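Mevalonate kinase (PDB 2X7I) probably catalyses the ATP-dependent phosphorylation of mevalonate, an early step of isoprenoid synthesis, as a member of the GHMP kinase family. Local coordinates at residues Thr4-Gly9 and Leu42-Glu47; Gly13-Ile18 and Arg99-Ser104; Asp57-Met62 and Thr90-Leu95; His224-Leu229 and Leu279-Pro284. All blocks are in the same frame, centred on the assembly; numbering follows the deposited sequence.

Contact 1. Residues Thr4-Gly9 and Leu42-Glu47; sequences TRKGYG and LIEALE
The shortest polar bond between these two segments runs from A45 N to R5 O, 2.8 Å, with the donor tilted 17° from the carbonyl plane. It lies at the end of an antiparallel beta pairing in the mixed sheet of the N-terminal GHMP kinase domain, where strand 6-16 runs beside strand 29-45. G7 and I43 form the hydrogen-bonded pair: I43 N gives to G7 O at 2.9 Å, and G7 N returns a bond to I43 O, in the plane of that carbonyl. Each of these two oxygens also receives a longer CA-H contact from the opposite strand, G7 O from L42 and I43 O from K6.

K6, Y8, L42 and E44 share one face of the sheet. With CG anti to the backbone N (chi1 174°), L42 sends CD1 over the neighbouring strand, where it reaches both G7 O at 3.6 Å and K6 CG at 4.0 Å. K6 and E44 lie alongside each other, and their aliphatic parts touch at K6 CD and E44 CG, 3.9 Å apart. The bent lysine chain leaves its NZ 5.6 Å from E44 OE2; the charged ends do not touch, and any attraction between them would act at a distance. I43 points to the other face, where it packs on A114, S115 and F118 of helix 103-119. The Y8 backbone N is bonded to D117 of that same helix, while the Y8 hydroxyl bonds to E10. The tyrosine ring meets L42 at its edge, with CD2 4.4 Å from L42 CB.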
loop_
_atom_site.group_PDB
_atom_site.type_symbol
_atom_site.label_atom_id
_atom_site.label_comp_id
_atom_site.label_asym_id
_atom_site.label_seq_id
_atom_site.Cartn_x
_atom_site.Cartn_y
_atom_site.Cartn_z
ATOM N N THR A 4 1.796 27.199 18.052
ATOM C CA THR A 4 1.632 26.106 17.050
ATOM C C THR A 4 2.283 26.490 15.712
ATOM O O THR A 4 1.607 27.022 14.822
ATOM C CB THR A 4 0.120 25.741 16.858
ATOM O OG1 THR A 4 -0.590 26.823 16.235
ATOM C CG2 THR A 4 -0.541 25.410 18.211
ATOM N N ARG A 5 3.587 26.210 15.577
ATOM C CA ARG A 5 4.392 26.669 14.420
ATOM C C ARG A 5 4.835 25.603 13.385
ATOM O O ARG A 5 4.913 25.919 12.203
ATOM C CB ARG A 5 5.634 27.433 14.899
ATOM C CG ARG A 5 5.411 28.926 15.139
ATOM C CD ARG A 5 6.736 29.677 15.328
ATOM N NE ARG A 5 7.605 29.037 16.322
ATOM C CZ ARG A 5 8.888 29.342 16.524
ATOM N NH1 ARG A 5 9.488 30.303 15.825
ATOM N NH2 ARG A 5 9.581 28.689 17.450
ATOM N N LYS A 6 5.172 24.384 13.812
ATOM C CA LYS A 6 5.703 23.375 12.874
ATOM C C LYS A 6 5.382 21.923 13.250
ATOM O O LYS A 6 5.441 21.541 14.418
ATOM C CB LYS A 6 7.214 23.543 12.677
ATOM C CG LYS A 6 7.785 22.690 11.523
ATOM C CD LYS A 6 8.983 23.348 10.813
ATOM C CE LYS A 6 10.316 23.030 11.484
ATOM N NZ LYS A 6 10.735 21.612 11.239
ATOM N N GLY A 7 5.057 21.121 12.236
ATOM C CA GLY A 7 4.592 19.751 12.436
ATOM C C GLY A 7 4.945 18.811 11.300
ATOM O O GLY A 7 4.778 19.133 10.127
ATOM N N TYR A 8 5.418 17.629 11.662
ATOM C CA TYR A 8 5.901 16.657 10.699
ATOM C C TYR A 8 5.238 15.298 10.926
ATOM O O TYR A 8 5.075 14.873 12.068
ATOM C CB TYR A 8 7.422 16.520 10.833
ATOM C CG TYR A 8 7.995 15.521 9.870
ATOM C CD1 TYR A 8 8.410 14.265 10.304
ATOM C CD2 TYR A 8 8.070 15.810 8.513
ATOM C CE1 TYR A 8 8.917 13.327 9.410
ATOM C CE2 TYR A 8 8.576 14.889 7.610
ATOM C CZ TYR A 8 9.002 13.647 8.065
ATOM O OH TYR A 8 9.494 12.727 7.166
ATOM N N GLY A 9 4.859 14.623 9.842
ATOM C CA GLY A 9 4.329 13.262 9.938
ATOM C C GLY A 9 4.762 12.357 8.800
ATOM O O GLY A 9 5.014 12.812 7.688
ATOM N N LEU A 42 4.837 17.809 5.780
ATOM C CA LEU A 42 5.362 18.892 6.608
ATOM C C LEU A 42 4.396 20.078 6.553
ATOM O O LEU A 42 3.980 20.490 5.475
ATOM C CB LEU A 42 6.750 19.313 6.117
ATOM C CG LEU A 42 7.382 20.531 6.799
ATOM C CD1 LEU A 42 7.644 20.282 8.287
ATOM C CD2 LEU A 42 8.675 20.935 6.084
ATOM N N ILE A 43 4.051 20.613 7.723
ATOM C CA ILE A 43 3.193 21.790 7.843
ATOM C C ILE A 43 3.983 22.868 8.568
ATOM O O ILE A 43 4.364 22.671 9.720
ATOM C CB ILE A 43 1.905 21.485 8.653
ATOM C CG1 ILE A 43 1.240 20.199 8.144
ATOM C CG2 ILE A 43 0.951 22.680 8.597
ATOM C CD1 ILE A 43 -0.126 19.902 8.751
ATOM N N GLU A 44 4.226 23.991 7.893
ATOM C CA GLU A 44 5.019 25.094 8.442
ATOM C C GLU A 44 4.249 26.405 8.513
ATOM O O GLU A 44 3.825 26.926 7.483
ATOM C CB GLU A 44 6.239 25.355 7.559
ATOM C CG GLU A 44 7.242 24.224 7.485
ATOM C CD GLU A 44 8.364 24.526 6.503
ATOM O OE1 GLU A 44 8.132 24.367 5.273
ATOM O OE2 GLU A 44 9.460 24.923 6.960
ATOM N N ALA A 45 4.106 26.953 9.715
ATOM C CA ALA A 45 3.651 28.330 9.876
ATOM C C ALA A 45 4.736 29.266 9.352
ATOM O O ALA A 45 5.918 29.055 9.608
ATOM C CB ALA A 45 3.349 28.637 11.329
ATOM N N LEU A 46 4.322 30.271 8.588
ATOM C CA LEU A 46 5.226 31.301 8.054
ATOM C C LEU A 46 4.942 32.626 8.771
ATOM O O LEU A 46 4.152 32.660 9.719
ATOM C CB LEU A 46 5.040 31.425 6.533
ATOM C CG LEU A 46 5.797 30.434 5.630
ATOM C CD1 LEU A 46 6.199 29.164 6.364
ATOM C CD2 LEU A 46 4.929 30.099 4.416
ATOM N N GLU A 47 5.579 33.709 8.331
ATOM C CA GLU A 47 5.538 34.988 9.058
ATOM C C GLU A 47 4.651 36.063 8.401
ATOM O O GLU A 47 3.958 35.796 7.417
ATOM C CB GLU A 47 6.973 35.511 9.260
ATOM C CG GLU A 47 7.643 36.116 8.015
ATOM C CD GLU A 47 8.287 35.081 7.100
ATOM O OE1 GLU A 47 9.338 35.415 6.496
ATOM O OE2 GLU A 47 7.750 33.946 6.989
#

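Contact 2. Residues Gly13-Ile18 and Arg99-Ser104; sequences GKIILI and RGLGSS
K14 lies against the turn G100-L101-G102 with both its backbone and its side chain. Its NZ donates to G100 O at 2.8 Å and its backbone N to L101 O at 3.0 Å; in both cases the donor stands well above the carbonyl plane. The lysine chain leaves the backbone at an unusual chi1 of 107°, far from a staggered position, and bends again at chi2, which lays CD against G102 CA at 3.5 Å. The amine also forms a salt bridge with D147, and the side chain comes within about 3 Å (nearest atoms) of a bound citrate. G100 O has a second partner, a water at 2.8 Å that bridges it to I16 N. L101 adds the apolar part: its CD2 lies beside I15 CD1 at 3.9 Å, the two side chains pointing the same way.

The sequence GLGSS is the glycine-rich phosphate-binding motif of GHMP kinases. G100 and G102 both have positive phi, and the backbone N atoms of G100, S103 and S104 bond to the citrate, with a weaker bond from G102. The citrate, probably from the crystallisation liquor, lies where the phosphates of ATP would be expected, as in other GHMP kinases, at the start of helix 103-119, for which G102 is the N-cap residue. Beyond the turn, I15 and L101 both pack on F34 of strand 29-45, S104 meets helix 125-140, and L17 and I18 extend from the end of strand 6-16 to helix 226-243.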
loop_
_atom_site.group_PDB
_atom_site.type_symbol
_atom_site.label_atom_id
_atom_site.label_comp_id
_atom_site.label_asym_id
_atom_site.label_seq_id
_atom_site.Cartn_x
_atom_site.Cartn_y
_atom_site.Cartn_z
ATOM N N GLY A 13 2.992 2.695 3.286
ATOM C CA GLY A 13 1.841 2.204 2.535
ATOM C C GLY A 13 1.381 0.866 3.095
ATOM O O GLY A 13 1.704 0.517 4.231
ATOM N N LYS A 14 0.642 0.106 2.291
ATOM C CA LYS A 14 0.297 -1.276 2.643
ATOM C C LYS A 14 0.129 -2.142 1.395
ATOM O O LYS A 14 -0.133 -1.631 0.308
ATOM C CB LYS A 14 -0.956 -1.303 3.521
ATOM C CG LYS A 14 -2.227 -1.783 2.872
ATOM C CD LYS A 14 -2.751 -0.875 1.768
ATOM C CE LYS A 14 -3.579 -1.698 0.787
ATOM N NZ LYS A 14 -4.308 -0.898 -0.218
ATOM N N ILE A 15 0.284 -3.451 1.558
ATOM C CA ILE A 15 0.020 -4.393 0.468
ATOM C C ILE A 15 -0.974 -5.445 0.915
ATOM O O ILE A 15 -0.891 -5.956 2.026
ATOM C CB ILE A 15 1.313 -5.090 -0.035
ATOM C CG1 ILE A 15 2.352 -4.039 -0.439
ATOM C CG2 ILE A 15 0.994 -6.031 -1.209
ATOM C CD1 ILE A 15 3.194 -4.405 -1.647
ATOM N N ILE A 16 -1.940 -5.736 0.047
ATOM C CA ILE A 16 -2.807 -6.887 0.217
ATOM C C ILE A 16 -2.046 -8.033 -0.425
ATOM O O ILE A 16 -1.983 -8.132 -1.651
ATOM C CB ILE A 16 -4.177 -6.697 -0.480
ATOM C CG1 ILE A 16 -4.909 -5.444 0.032
ATOM C CG2 ILE A 16 -5.049 -7.919 -0.269
ATOM C CD1 ILE A 16 -5.175 -5.435 1.531
ATOM N N LEU A 17 -1.421 -8.868 0.401
ATOM C CA LEU A 17 -0.662 -10.010 -0.098
ATOM C C LEU A 17 -1.566 -10.968 -0.862
ATOM O O LEU A 17 -1.218 -11.429 -1.950
ATOM C CB LEU A 17 -0.008 -10.758 1.056
ATOM C CG LEU A 17 1.208 -10.104 1.718
ATOM C CD1 LEU A 17 1.757 -11.070 2.757
ATOM C CD2 LEU A 17 2.285 -9.739 0.715
ATOM N N ILE A 18 -2.721 -11.264 -0.268
ATOM C CA ILE A 18 -3.732 -12.131 -0.865
ATOM C C ILE A 18 -5.070 -11.530 -0.497
ATOM O O ILE A 18 -5.270 -11.117 0.650
ATOM C CB ILE A 18 -3.696 -13.553 -0.295
ATOM C CG1 ILE A 18 -2.284 -14.115 -0.284
ATOM C CG2 ILE A 18 -4.596 -14.489 -1.091
ATOM C CD1 ILE A 18 -2.078 -15.159 0.807
ATOM N N ARG A 99 -2.674 1.639 -7.387
ATOM C CA ARG A 99 -2.049 0.325 -7.500
ATOM C C ARG A 99 -2.281 -0.534 -6.250
ATOM O O ARG A 99 -1.667 -1.586 -6.101
ATOM C CB ARG A 99 -0.536 0.473 -7.710
ATOM C CG ARG A 99 -0.114 1.383 -8.858
ATOM C CD ARG A 99 -0.721 1.008 -10.197
ATOM N NE ARG A 99 -0.387 -0.362 -10.605
ATOM C CZ ARG A 99 -0.321 -0.799 -11.863
ATOM N NH1 ARG A 99 -0.539 0.012 -12.886
ATOM N NH2 ARG A 99 -0.016 -2.068 -12.096
ATOM N N GLY A 100 -3.141 -0.074 -5.346
ATOM C CA GLY A 100 -3.435 -0.810 -4.119
ATOM C C GLY A 100 -2.368 -0.677 -3.045
ATOM O O GLY A 100 -2.346 -1.455 -2.104
ATOM N N LEU A 101 -1.485 0.315 -3.168
ATOM C CA LEU A 101 -0.349 0.441 -2.240
ATOM C C LEU A 101 -0.700 1.295 -1.009
ATOM O O LEU A 101 0.167 1.622 -0.201
ATOM C CB LEU A 101 0.900 0.941 -2.971
ATOM C CG LEU A 101 1.369 0.014 -4.117
ATOM C CD1 LEU A 101 2.343 0.698 -5.056
ATOM C CD2 LEU A 101 1.978 -1.278 -3.616
ATOM N N GLY A 102 -1.983 1.629 -0.865
ATOM C CA GLY A 102 -2.484 2.303 0.322
ATOM C C GLY A 102 -2.194 3.790 0.319
ATOM O O GLY A 102 -2.008 4.398 1.375
ATOM N N SER A 103 -2.182 4.379 -0.870
ATOM C CA SER A 103 -1.797 5.761 -1.047
ATOM C C SER A 103 -2.719 6.748 -0.323
ATOM O O SER A 103 -2.258 7.643 0.381
ATOM C CB SER A 103 -1.781 6.073 -2.536
ATOM O OG SER A 103 -0.979 7.182 -2.792
ATOM N N SER A 104 -4.027 6.601 -0.513
ATOM C CA SER A 104 -4.983 7.467 0.168
ATOM C C SER A 104 -4.854 7.380 1.695
ATOM O O SER A 104 -4.876 8.390 2.385
ATOM C CB SER A 104 -6.404 7.120 -0.251
ATOM O OG SER A 104 -7.330 7.925 0.464
HETATM O O HOH W 1 -2.082 -4.254 -2.416
#

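Contact 3. Residues Asp57-Met62 and Thr90-Leu95; sequences DVYDGM and TIQTNL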
loop_
_atom_site.group_PDB
_atom_site.type_symbol
_atom_site.label_atom_id
_atom_site.label_comp_id
_atom_site.label_asym_id
_atom_site.label_seq_id
_atom_site.Cartn_x
_atom_site.Cartn_y
_atom_site.Cartn_z
ATOM N N ASP A 57 5.301 16.795 -3.982
ATOM C CA ASP A 57 6.504 16.297 -4.643
ATOM C C ASP A 57 6.294 14.826 -4.949
ATOM O O ASP A 57 5.967 14.038 -4.052
ATOM C CB ASP A 57 7.739 16.423 -3.742
ATOM C CG ASP A 57 8.011 17.849 -3.277
ATOM O OD1 ASP A 57 7.662 18.818 -3.992
ATOM O OD2 ASP A 57 8.606 17.990 -2.184
ATOM N N VAL A 58 6.477 14.445 -6.206
ATOM C CA VAL A 58 6.358 13.036 -6.581
ATOM C C VAL A 58 7.707 12.544 -7.074
ATOM O O VAL A 58 8.322 13.135 -7.976
ATOM C CB VAL A 58 5.237 12.776 -7.614
ATOM C CG1 VAL A 58 3.885 12.938 -6.947
ATOM C CG2 VAL A 58 5.379 13.701 -8.839
ATOM N N TYR A 59 8.164 11.463 -6.445
ATOM C CA TYR A 59 9.499 10.943 -6.668
ATOM C C TYR A 59 9.431 9.883 -7.744
ATOM O O TYR A 59 8.430 9.173 -7.867
ATOM C CB TYR A 59 10.106 10.423 -5.356
ATOM C CG TYR A 59 10.572 11.566 -4.488
ATOM C CD1 TYR A 59 11.918 11.907 -4.400
ATOM C CD2 TYR A 59 9.656 12.349 -3.793
ATOM C CE1 TYR A 59 12.333 12.974 -3.617
ATOM C CE2 TYR A 59 10.070 13.418 -3.009
ATOM C CZ TYR A 59 11.397 13.722 -2.924
ATOM O OH TYR A 59 11.786 14.790 -2.148
ATOM N N ASP A 60 10.495 9.812 -8.536
ATOM C CA ASP A 60 10.510 9.036 -9.765
ATOM C C ASP A 60 9.562 9.671 -10.806
ATOM O O ASP A 60 9.080 10.796 -10.603
ATOM C CB ASP A 60 10.175 7.572 -9.480
ATOM C CG ASP A 60 10.716 6.651 -10.537
ATOM O OD1 ASP A 60 11.793 6.032 -10.326
ATOM O OD2 ASP A 60 10.064 6.589 -11.605
ATOM N N GLY A 61 9.336 8.987 -11.930
ATOM C CA GLY A 61 8.411 9.473 -12.963
ATOM C C GLY A 61 6.972 9.012 -12.739
ATOM O O GLY A 61 6.306 8.579 -13.673
ATOM N N MET A 62 6.500 9.097 -11.502
ATOM C CA MET A 62 5.142 8.677 -11.165
ATOM C C MET A 62 4.146 9.823 -11.308
ATOM O O MET A 62 4.490 10.997 -11.144
ATOM C CB MET A 62 5.090 8.089 -9.754
ATOM C CG MET A 62 5.844 6.773 -9.652
ATOM S SD MET A 62 5.849 6.086 -8.002
ATOM C CE MET A 62 7.388 5.164 -8.018
ATOM N N THR A 90 3.824 20.681 2.603
ATOM C CA THR A 90 4.634 19.896 1.676
ATOM C C THR A 90 4.306 18.414 1.886
ATOM O O THR A 90 4.250 17.938 3.019
ATOM C CB THR A 90 6.143 20.148 1.893
ATOM O OG1 THR A 90 6.433 21.550 1.747
ATOM C CG2 THR A 90 6.973 19.370 0.880
ATOM N N ILE A 91 4.035 17.715 0.788
ATOM C CA ILE A 91 3.736 16.287 0.794
ATOM C C ILE A 91 4.740 15.652 -0.153
ATOM O O ILE A 91 4.887 16.109 -1.279
ATOM C CB ILE A 91 2.294 15.984 0.273
ATOM C CG1 ILE A 91 1.252 16.776 1.054
ATOM C CG2 ILE A 91 1.955 14.491 0.394
ATOM C CD1 ILE A 91 0.284 17.543 0.167
ATOM N N GLN A 92 5.455 14.635 0.314
ATOM C CA GLN A 92 6.362 13.876 -0.544
ATOM C C GLN A 92 5.857 12.446 -0.619
ATOM O O GLN A 92 5.551 11.861 0.405
ATOM C CB GLN A 92 7.788 13.867 0.018
ATOM C CG GLN A 92 8.423 15.228 0.243
ATOM C CD GLN A 92 9.749 15.122 0.975
ATOM O OE1 GLN A 92 10.762 14.737 0.395
ATOM N NE2 GLN A 92 9.744 15.448 2.260
ATOM N N THR A 93 5.757 11.886 -1.822
ATOM C CA THR A 93 5.344 10.493 -1.961
ATOM C C THR A 93 6.214 9.640 -2.879
ATOM O O THR A 93 6.630 10.053 -3.963
ATOM C CB THR A 93 3.871 10.336 -2.410
ATOM O OG1 THR A 93 3.617 8.949 -2.665
ATOM C CG2 THR A 93 3.561 11.140 -3.670
ATOM N N ASN A 94 6.401 8.412 -2.414
ATOM C CA ASN A 94 7.135 7.354 -3.078
ATOM C C ASN A 94 6.207 6.411 -3.871
ATOM O O ASN A 94 6.675 5.513 -4.584
ATOM C CB ASN A 94 7.808 6.527 -1.973
ATOM C CG ASN A 94 8.895 5.650 -2.490
ATOM O OD1 ASN A 94 9.311 5.783 -3.642
ATOM N ND2 ASN A 94 9.378 4.744 -1.648
ATOM N N LEU A 95 4.898 6.619 -3.717
ATOM C CA LEU A 95 3.870 5.647 -4.097
ATOM C C LEU A 95 3.082 6.080 -5.321
ATOM O O LEU A 95 2.698 7.235 -5.430
ATOM C CB LEU A 95 2.898 5.450 -2.939
ATOM C CG LEU A 95 3.518 4.870 -1.672
ATOM C CD1 LEU A 95 2.502 4.848 -0.544
ATOM C CD2 LEU A 95 4.055 3.489 -1.942
#
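D57 and V58 run parallel to Q92 and T93, the one parallel pairing in a sheet whose other strand pairs are antiparallel. The two strands belong to a beta-alpha-beta unit, 53-58 and 87-93 being joined through helix 70-80. Three backbone bonds hold the register: D57 N to I91 O at 2.8 Å, T93 N to D57 O, and Y59 N to T93 O at 3.2 Å, the last lying just past the end of strand 53-58.

D57 and Q92 stand side by side on one face, the carboxylate and amide planes 73° apart. D57 OD2 meets only carbon across the contact, Q92 CG and T90 CG2, each at 3.7 Å. From beyond the strand end the Y59 side chain crosses Q92 at a slant, its ring plane 42° from the amide, and the hydroxyl makes a short but weak hydrogen bond to Q92 OE1 at 2.7 Å. On the other face V58 CG1 lies alongside T93 CG2, 3.8 Å away. Farther along, the extended M62 chain brings its CE to N94 O at 3.5 Å, and both M62 and N94 touch W302 of strand 300-305, so the C-terminal ends of these two strands border strand 300-305. T93, with OG1 anti to its own N (chi1 173°), closes an ST turn in which the hydroxyl oxygen accepts from L95 N at 2.9 Å.

Contact 4. Residues His224-Leu229 and Leu279-Pro284; sequences HKFEAL and LAKDLP
The ring of F226 meets the segment L279-K281 at a slant. Its far end does the touching: CZ is 3.2 Å from A280 O and 3.9 Å from L279 CB, while CE2 comes to 4.1 Å from K281 CA. With CG turned anti to the backbone N (chi1 -175°), the phenyl group reaches out from the first turn of helix 226-243 to the end of strand 276-280. L279 comes from the opposite direction and passes alongside the ring, its CD1 4.1 Å from F226 CE1. The same methyl touches the helix backbone three residues on, at L229 C, 4.1 Å away, with L229 CG a little farther off. The contact is therefore apolar, apart from the carbonyl oxygen set against the ring.

The four-stranded antiparallel sheet behind it, in the order 2-3-1-4, is the ferredoxin-like core of the GHMP C-terminal domain. Here helix 226-243 packs against that sheet at strand 276-280. I263 touches both F226 and L279; L279 also rests on M176 of the adjacent strand 175-180, and L229 leans on V220 of helix 203-222.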
loop_
_atom_site.group_PDB
_atom_site.type_symbol
_atom_site.label_atom_id
_atom_site.label_comp_id
_atom_site.label_asym_id
_atom_site.label_seq_id
_atom_site.Cartn_x
_atom_site.Cartn_y
_atom_site.Cartn_z
ATOM N N HIS A 224 5.814 -18.135 10.608
ATOM C CA HIS A 224 7.032 -17.624 9.973
ATOM C C HIS A 224 7.586 -18.547 8.886
ATOM O O HIS A 224 8.794 -18.747 8.795
ATOM C CB HIS A 224 8.112 -17.343 11.030
ATOM C CG HIS A 224 7.603 -16.602 12.226
ATOM N ND1 HIS A 224 7.104 -15.319 12.150
ATOM C CD2 HIS A 224 7.504 -16.968 13.527
ATOM C CE1 HIS A 224 6.727 -14.924 13.353
ATOM N NE2 HIS A 224 6.956 -15.907 14.205
ATOM N N LYS A 225 6.694 -19.076 8.052
ATOM C CA LYS A 225 7.054 -20.072 7.047
ATOM C C LYS A 225 7.054 -19.454 5.645
ATOM O O LYS A 225 6.023 -19.377 4.986
ATOM C CB LYS A 225 6.076 -21.245 7.122
ATOM C CG LYS A 225 6.579 -22.530 6.500
ATOM C CD LYS A 225 5.555 -23.666 6.629
ATOM C CE LYS A 225 4.991 -23.884 8.057
ATOM N NZ LYS A 225 3.647 -23.213 8.303
ATOM N N PHE A 226 8.238 -19.045 5.202
ATOM C CA PHE A 226 8.426 -18.384 3.915
ATOM C C PHE A 226 8.174 -19.313 2.719
ATOM O O PHE A 226 7.519 -18.917 1.760
ATOM C CB PHE A 226 9.844 -17.807 3.857
ATOM C CG PHE A 226 10.129 -17.000 2.623
ATOM C CD1 PHE A 226 9.414 -15.843 2.353
ATOM C CD2 PHE A 226 11.134 -17.387 1.741
ATOM C CE1 PHE A 226 9.684 -15.089 1.224
ATOM C CE2 PHE A 226 11.406 -16.634 0.600
ATOM C CZ PHE A 226 10.684 -15.487 0.344
ATOM N N GLU A 227 8.709 -20.530 2.773
ATOM C CA GLU A 227 8.463 -21.547 1.740
ATOM C C GLU A 227 6.968 -21.812 1.499
ATOM O O GLU A 227 6.522 -21.914 0.346
ATOM C CB GLU A 227 9.205 -22.865 2.050
ATOM C CG GLU A 227 9.037 -23.448 3.488
ATOM C CD GLU A 227 7.936 -24.512 3.633
ATOM O OE1 GLU A 227 7.990 -25.283 4.623
ATOM O OE2 GLU A 227 7.030 -24.588 2.776
ATOM N N ALA A 228 6.199 -21.912 2.579
ATOM C CA ALA A 228 4.762 -22.161 2.465
ATOM C C ALA A 228 4.037 -20.964 1.847
ATOM O O ALA A 228 3.108 -21.139 1.062
ATOM C CB ALA A 228 4.173 -22.502 3.810
ATOM N N LEU A 229 4.457 -19.750 2.194
ATOM C CA LEU A 229 3.897 -18.556 1.555
ATOM C C LEU A 229 4.229 -18.541 0.061
ATOM O O LEU A 229 3.415 -18.109 -0.747
ATOM C CB LEU A 229 4.391 -17.266 2.225
ATOM C CG LEU A 229 3.642 -15.996 1.799
ATOM C CD1 LEU A 229 2.155 -16.060 2.155
ATOM C CD2 LEU A 229 4.280 -14.757 2.401
ATOM N N LEU A 279 8.668 -13.300 -4.778
ATOM C CA LEU A 279 9.338 -13.696 -3.554
ATOM C C LEU A 279 10.755 -14.167 -3.851
ATOM O O LEU A 279 10.976 -14.978 -4.746
ATOM C CB LEU A 279 8.542 -14.794 -2.840
ATOM C CG LEU A 279 7.150 -14.419 -2.317
ATOM C CD1 LEU A 279 6.615 -15.518 -1.409
ATOM C CD2 LEU A 279 7.158 -13.084 -1.569
ATOM N N ALA A 280 11.712 -13.629 -3.099
ATOM C CA ALA A 280 13.124 -13.978 -3.238
ATOM C C ALA A 280 13.648 -14.337 -1.865
ATOM O O ALA A 280 13.168 -13.809 -0.863
ATOM C CB ALA A 280 13.902 -12.818 -3.803
ATOM N N LYS A 281 14.628 -15.233 -1.828
ATOM C CA LYS A 281 15.183 -15.732 -0.576
ATOM C C LYS A 281 16.122 -14.727 0.100
ATOM O O LYS A 281 16.200 -14.688 1.331
ATOM C CB LYS A 281 15.936 -17.050 -0.811
ATOM C CG LYS A 281 15.058 -18.178 -1.344
ATOM C CD LYS A 281 15.865 -19.464 -1.592
ATOM C CE LYS A 281 14.966 -20.696 -1.698
ATOM N NZ LYS A 281 15.769 -21.971 -1.675
ATOM N N ASP A 282 16.847 -13.939 -0.698
ATOM C CA ASP A 282 17.863 -13.027 -0.157
ATOM C C ASP A 282 17.933 -11.727 -0.940
ATOM O O ASP A 282 17.327 -11.606 -2.015
ATOM C CB ASP A 282 19.242 -13.713 -0.093
ATOM C CG ASP A 282 19.780 -14.125 -1.464
ATOM O OD1 ASP A 282 19.432 -13.497 -2.484
ATOM O OD2 ASP A 282 20.582 -15.082 -1.514
ATOM N N LEU A 283 18.665 -10.758 -0.398
ATOM C CA LEU A 283 18.677 -9.405 -0.961
ATOM C C LEU A 283 19.350 -9.339 -2.332
ATOM O O LEU A 283 18.807 -8.702 -3.241
ATOM C CB LEU A 283 19.310 -8.388 0.005
ATOM C CG LEU A 283 19.234 -6.915 -0.420
ATOM C CD1 LEU A 283 17.779 -6.490 -0.645
ATOM C CD2 LEU A 283 19.924 -6.011 0.611
ATOM N N PRO A 284 20.512 -9.999 -2.500
ATOM C CA PRO A 284 21.142 -10.009 -3.821
ATOM C C PRO A 284 20.240 -10.513 -4.957
ATOM O O PRO A 284 20.278 -9.948 -6.056
ATOM C CB PRO A 284 22.346 -10.947 -3.629
ATOM C CG PRO A 284 22.706 -10.791 -2.195
ATOM C CD PRO A 284 21.390 -10.600 -1.476
#

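In the fold
Contacts 1 and 2 both use strand 6-16, whose two ends they hold with their centres 28 Å apart: contact 1 at the far end of the N-terminal sheet, contact 2 near the centre of the chain at the citrate-binding pocket, probably where the phosphates of ATP bind. Contact 3 joins them. L42 N lies 2.8 Å from T90 O, a probable hydrogen bond that ties it to contact 1, and L95 packs on G13, L101 and S103 of contact 2. Contact 4 belongs to the C-terminal domain, its centre 42 Å from that of contact 1 but 20 Å from that of contact 2. Helix 226-243, which begins in contact 4, also receives L17 and I18 of contact 2.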